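Sialidase B (Streptococcus pneumoniae serotype 4, PDB 4XJW) cleaves terminal sialic acid residues from oligosaccharides, glycoproteins and glycolipids as a family 33 glycoside hydrolase. Local coordinates at residues 107-115 / 176-185. The protein carries 1 engineered substitution. Numbering follows the deposited sequence.
Sequences TLVFVSDSK and AISDQEVSTI
V109 packs against V182 and I185, spreading its two methyls between them where the short helix 179-182 lies against the outer face of the sheet. Its CB points from strand 102-113 toward segment 176-185. CG1, anti to the backbone N (chi1 -179°), lies 4.2 Å from V182 CG2, and the two valines pass alongside, pointing opposite ways; the same CG1 also has I177 CD1 at 4.4 Å. CG2 goes the other way, beside the backbone N, and meets I185 CD1 tip to tip at 3.7 Å. Two residues along, V111 repeats the rotamer, and its CG1 packs against A176 CB at 3.6 Å, while CG2 lies by I177 O and, at longer range, by I177 CG1 and V182 CG2 alike. A176 CB is also flanked by D113, whose CG comes within 3.7 Å, and at the far end T107 CG2 touches I185 CG2 at 4.1 Å. The intervening L108 and F110 face the opposite side of the sheet, where they pack on strand 74-80 in the lectin-like sandwich of the N-terminal domain.

The helix brings its own polar closure: S178 and E181 form a capping box, with E181 N bonded to S178 OG and S178 N to E181 OE1, both 3.0 Å long and nearly straight. T184 OG1 then bonds to E181 O on a lone pair, in the carbonyl plane. No hydrogen bond joins the two segments, and apolar, mostly methyl, packing carries their direct contact. With these capping bonds kept within segment 176-185, its fit to the strand depends on shape rather than on directional bonds.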
ATOM      1  N   THR A 107     -17.042  11.456  -7.482  1.00 11.80           N
ATOM      2  CA  THR A 107     -17.995  10.934  -8.451  1.00 14.54           C
ATOM      3  C   THR A 107     -18.441   9.561  -7.984  1.00 14.69           C
ATOM      4  O   THR A 107     -17.658   8.601  -7.991  1.00 14.47           O
ATOM      5  CB  THR A 107     -17.391  10.834  -9.871  1.00 14.72           C
ATOM      6  OG1 THR A 107     -16.893  12.118 -10.278  1.00 15.52           O
ATOM      7  CG2 THR A 107     -18.446  10.364 -10.890  1.00 16.64           C
ATOM      8  N   LEU A 108     -19.701   9.469  -7.574  1.00 10.64           N
ATOM      9  CA  LEU A 108     -20.237   8.228  -7.035  1.00  9.64           C
ATOM     10  C   LEU A 108     -21.193   7.610  -8.055  1.00 12.71           C
ATOM     11  O   LEU A 108     -22.027   8.298  -8.621  1.00 12.23           O
ATOM     12  CB  LEU A 108     -20.922   8.508  -5.697  1.00 12.49           C
ATOM     13  CG  LEU A 108     -21.594   7.338  -4.982  1.00 11.83           C
ATOM     14  CD1 LEU A 108     -21.548   7.526  -3.468  1.00 14.74           C
ATOM     15  CD2 LEU A 108     -23.050   7.158  -5.436  1.00 13.54           C
ATOM     16  N   VAL A 109     -21.052   6.313  -8.302  1.00 12.11           N
ATOM     17  CA  VAL A 109     -21.986   5.588  -9.162  1.00 10.90           C
ATOM     18  C   VAL A 109     -22.456   4.333  -8.437  1.00 13.11           C
ATOM     19  O   VAL A 109     -21.645   3.467  -8.099  1.00 13.57           O
ATOM     20  CB  VAL A 109     -21.330   5.158 -10.483  1.00 15.64           C
ATOM     21  CG1 VAL A 109     -22.347   4.413 -11.363  1.00 14.76           C
ATOM     22  CG2 VAL A 109     -20.784   6.370 -11.219  1.00 12.83           C
ATOM     23  N   PHE A 110     -23.763   4.216  -8.214  1.00 10.33           N
ATOM     24  CA  PHE A 110     -24.290   3.046  -7.531  1.00 11.28           C
ATOM     25  C   PHE A 110     -25.216   2.303  -8.471  1.00 12.55           C
ATOM     26  O   PHE A 110     -26.149   2.891  -9.016  1.00 13.80           O
ATOM     27  CB  PHE A 110     -25.039   3.428  -6.259  1.00 12.57           C
ATOM     28  CG  PHE A 110     -25.653   2.247  -5.558  1.00 11.26           C
ATOM     29  CD1 PHE A 110     -24.849   1.315  -4.925  1.00 12.50           C
ATOM     30  CD2 PHE A 110     -27.032   2.065  -5.555  1.00 11.94           C
ATOM     31  CE1 PHE A 110     -25.398   0.214  -4.283  1.00 12.14           C
ATOM     32  CE2 PHE A 110     -27.598   0.971  -4.916  1.00 12.84           C
ATOM     33  CZ  PHE A 110     -26.777   0.044  -4.274  1.00 14.27           C
ATOM     34  N   VAL A 111     -24.929   1.025  -8.687  1.00 10.92           N
ATOM     35  CA  VAL A 111     -25.721   0.209  -9.605  1.00 11.78           C
ATOM     36  C   VAL A 111     -26.506  -0.866  -8.838  1.00 13.95           C
ATOM     37  O   VAL A 111     -25.931  -1.681  -8.104  1.00 13.31           O
ATOM     38  CB  VAL A 111     -24.824  -0.433 -10.683  1.00 11.10           C
ATOM     39  CG1 VAL A 111     -25.671  -1.248 -11.644  1.00 17.81           C
ATOM     40  CG2 VAL A 111     -24.053   0.651 -11.442  1.00 16.67           C
ATOM     41  N   SER A 112     -27.828  -0.853  -9.002  1.00 14.73           N
ATOM     42  CA  SER A 112     -28.719  -1.828  -8.385  1.00 12.48           C
ATOM     43  C   SER A 112     -29.296  -2.712  -9.497  1.00 15.51           C
ATOM     44  O   SER A 112     -30.181  -2.290 -10.241  1.00 18.96           O
ATOM     45  CB  SER A 112     -29.829  -1.095  -7.618  1.00 15.68           C
ATOM     46  OG  SER A 112     -30.696  -1.982  -6.946  1.00 16.81           O
ATOM     47  N   ASP A 113     -28.781  -3.935  -9.598  1.00 15.86           N
ATOM     48  CA  ASP A 113     -28.989  -4.781 -10.771  1.00 17.11           C
ATOM     49  C   ASP A 113     -29.868  -5.982 -10.437  1.00 18.95           C
ATOM     50  O   ASP A 113     -29.406  -6.957  -9.838  1.00 18.97           O
ATOM     51  CB  ASP A 113     -27.628  -5.253 -11.297  1.00 17.59           C
ATOM     52  CG  ASP A 113     -27.721  -5.973 -12.632  1.00 24.44           C
ATOM     53  OD1 ASP A 113     -28.842  -6.303 -13.066  1.00 23.45           O
ATOM     54  OD2 ASP A 113     -26.657  -6.214 -13.235  1.00 28.97           O
ATOM     55  N   SER A 114     -31.135  -5.914 -10.837  1.00 21.67           N
ATOM     56  CA  SER A 114     -32.089  -6.976 -10.526  1.00 19.79           C
ATOM     57  C   SER A 114     -31.806  -8.309 -11.223  1.00 21.45           C
ATOM     58  O   SER A 114     -31.999  -9.376 -10.636  1.00 23.65           O
ATOM     59  CB  SER A 114     -33.532  -6.518 -10.781  1.00 21.88           C
ATOM     60  OG  SER A 114     -33.749  -6.116 -12.118  1.00 23.77           O
ATOM     61  N   LYS A 115     -31.333  -8.258 -12.463  1.00 23.46           N
ATOM     62  CA  LYS A 115     -31.080  -9.500 -13.192  1.00 29.16           C
ATOM     63  C   LYS A 115     -29.894 -10.291 -12.630  1.00 27.71           C
ATOM     64  O   LYS A 115     -29.939 -11.519 -12.589  1.00 30.98           O
ATOM     65  CB  LYS A 115     -30.921  -9.244 -14.689  1.00 30.56           C
ATOM     66  CG  LYS A 115     -32.230  -8.892 -15.386  1.00 36.52           C
ATOM     67  CD  LYS A 115     -32.533  -9.854 -16.528  1.00 48.78           C
ATOM     68  CE  LYS A 115     -33.326  -9.167 -17.642  1.00 51.76           C
ATOM     69  NZ  LYS A 115     -33.660 -10.088 -18.770  1.00 46.58           N
ATOM     70  N   ALA A 176     -29.646  -0.811 -14.839  1.00 19.14           N
ATOM     71  CA  ALA A 176     -28.337  -1.096 -14.254  1.00 16.88           C
ATOM     72  C   ALA A 176     -27.315  -0.916 -15.358  1.00 22.98           C
ATOM     73  O   ALA A 176     -27.191  -1.778 -16.235  1.00 22.53           O
ATOM     74  CB  ALA A 176     -28.293  -2.511 -13.721  1.00 20.46           C
ATOM     75  N   ILE A 177     -26.595   0.203 -15.350  1.00 20.50           N
ATOM     76  CA  ILE A 177     -25.614   0.433 -16.408  1.00 22.52           C
ATOM     77  C   ILE A 177     -24.404  -0.488 -16.251  1.00 19.85           C
ATOM     78  O   ILE A 177     -24.005  -0.836 -15.133  1.00 23.74           O
ATOM     79  CB  ILE A 177     -25.165   1.913 -16.524  1.00 28.42           C
ATOM     80  CG1 ILE A 177     -24.297   2.334 -15.340  1.00 25.93           C
ATOM     81  CG2 ILE A 177     -26.375   2.841 -16.716  1.00 28.10           C
ATOM     82  CD1 ILE A 177     -23.638   3.690 -15.545  1.00 25.99           C
ATOM     83  N   SER A 178     -23.834  -0.890 -17.382  1.00 24.33           N
ATOM     84  CA  SER A 178     -22.726  -1.837 -17.400  1.00 28.17           C
ATOM     85  C   SER A 178     -21.448  -1.219 -16.865  1.00 24.16           C
ATOM     86  O   SER A 178     -21.306   0.006 -16.817  1.00 24.76           O
ATOM     87  CB  SER A 178     -22.465  -2.318 -18.824  1.00 26.01           C
ATOM     88  OG  SER A 178     -21.971  -1.255 -19.623  1.00 27.05           O
ATOM     89  N   ASP A 179     -20.514  -2.081 -16.471  1.00 25.23           N
ATOM     90  CA  ASP A 179     -19.191  -1.643 -16.039  1.00 25.74           C
ATOM     91  C   ASP A 179     -18.539  -0.776 -17.120  1.00 27.08           C
ATOM     92  O   ASP A 179     -17.930   0.250 -16.817  1.00 21.40           O
ATOM     93  CB  ASP A 179     -18.317  -2.857 -15.716  1.00 25.47           C
ATOM     94  CG  ASP A 179     -17.071  -2.490 -14.928  1.00 27.08           C
ATOM     95  OD1 ASP A 179     -17.197  -2.202 -13.717  1.00 25.20           O
ATOM     96  OD2 ASP A 179     -15.970  -2.499 -15.517  1.00 30.28           O
ATOM     97  N   GLN A 180     -18.693  -1.187 -18.377  1.00 25.97           N
ATOM     98  CA  GLN A 180     -18.201  -0.412 -19.515  1.00 26.09           C
ATOM     99  C   GLN A 180     -18.801   0.991 -19.524  1.00 25.79           C
ATOM    100  O   GLN A 180     -18.081   1.987 -19.660  1.00 25.94           O
ATOM    101  CB  GLN A 180     -18.535  -1.128 -20.829  1.00 33.91           C
ATOM    102  CG  GLN A 180     -18.105  -0.374 -22.082  1.00 32.50           C
ATOM    103  CD  GLN A 180     -18.093  -1.255 -23.323  1.00 49.46           C
ATOM    104  OE1 GLN A 180     -18.395  -2.448 -23.258  1.00 50.49           O
ATOM    105  NE2 GLN A 180     -17.735  -0.669 -24.462  1.00 54.82           N
ATOM    106  N   GLU A 181     -20.119   1.071 -19.368  1.00 24.12           N
ATOM    107  CA  GLU A 181     -20.788   2.368 -19.323  1.00 24.10           C
ATOM    108  C   GLU A 181     -20.260   3.218 -18.167  1.00 21.63           C
ATOM    109  O   GLU A 181     -19.952   4.397 -18.356  1.00 22.46           O
ATOM    110  CB  GLU A 181     -22.311   2.208 -19.237  1.00 27.06           C
ATOM    111  CG  GLU A 181     -22.991   1.909 -20.577  1.00 30.97           C
ATOM    112  CD  GLU A 181     -24.477   1.612 -20.425  1.00 37.17           C
ATOM    113  OE1 GLU A 181     -24.820   0.652 -19.706  1.00 29.15           O
ATOM    114  OE2 GLU A 181     -25.293   2.341 -21.021  1.00 41.14           O
ATOM    115  N   VAL A 182     -20.142   2.610 -16.987  1.00 20.98           N
ATOM    116  CA  VAL A 182     -19.615   3.304 -15.813  1.00 22.15           C
ATOM    117  C   VAL A 182     -18.262   3.953 -16.106  1.00 20.73           C
ATOM    118  O   VAL A 182     -18.011   5.086 -15.705  1.00 19.05           O
ATOM    119  CB  VAL A 182     -19.471   2.344 -14.604  1.00 18.92           C
ATOM    120  CG1 VAL A 182     -18.825   3.054 -13.422  1.00 18.79           C
ATOM    121  CG2 VAL A 182     -20.827   1.770 -14.208  1.00 19.95           C
ATOM    122  N   SER A 183     -17.403   3.247 -16.835  1.00 24.07           N
ATOM    123  CA  SER A 183     -16.059   3.763 -17.102  1.00 26.56           C
ATOM    124  C   SER A 183     -16.046   4.985 -18.023  1.00 23.95           C
ATOM    125  O   SER A 183     -15.015   5.646 -18.151  1.00 25.85           O
ATOM    126  CB  SER A 183     -15.141   2.667 -17.653  1.00 27.98           C
ATOM    127  OG  SER A 183     -15.484   2.331 -18.985  1.00 35.54           O
ATOM    128  N   THR A 184     -17.179   5.293 -18.650  1.00 23.68           N
ATOM    129  CA  THR A 184     -17.276   6.458 -19.535  1.00 25.85           C
ATOM    130  C   THR A 184     -17.750   7.714 -18.811  1.00 28.19           C
ATOM    131  O   THR A 184     -17.748   8.804 -19.384  1.00 24.14           O
ATOM    132  CB  THR A 184     -18.247   6.203 -20.706  1.00 25.27           C
ATOM    133  OG1 THR A 184     -19.601   6.257 -20.233  1.00 22.52           O
ATOM    134  CG2 THR A 184     -17.974   4.856 -21.344  1.00 29.17           C
ATOM    135  N   ILE A 185     -18.169   7.568 -17.556  1.00 20.08           N
ATOM    136  CA  ILE A 185     -18.633   8.722 -16.800  1.00 19.93           C
ATOM    137  C   ILE A 185     -17.437   9.589 -16.432  1.00 24.48           C
ATOM    138  O   ILE A 185     -16.493   9.115 -15.795  1.00 20.97           O
ATOM    139  CB  ILE A 185     -19.409   8.315 -15.544  1.00 21.34           C
ATOM    140  CG1 ILE A 185     -20.675   7.549 -15.936  1.00 23.03           C
ATOM    141  CG2 ILE A 185     -19.745   9.545 -14.705  1.00 21.02           C
ATOM    142  CD1 ILE A 185     -21.405   6.907 -14.779  1.00 19.41           C
TER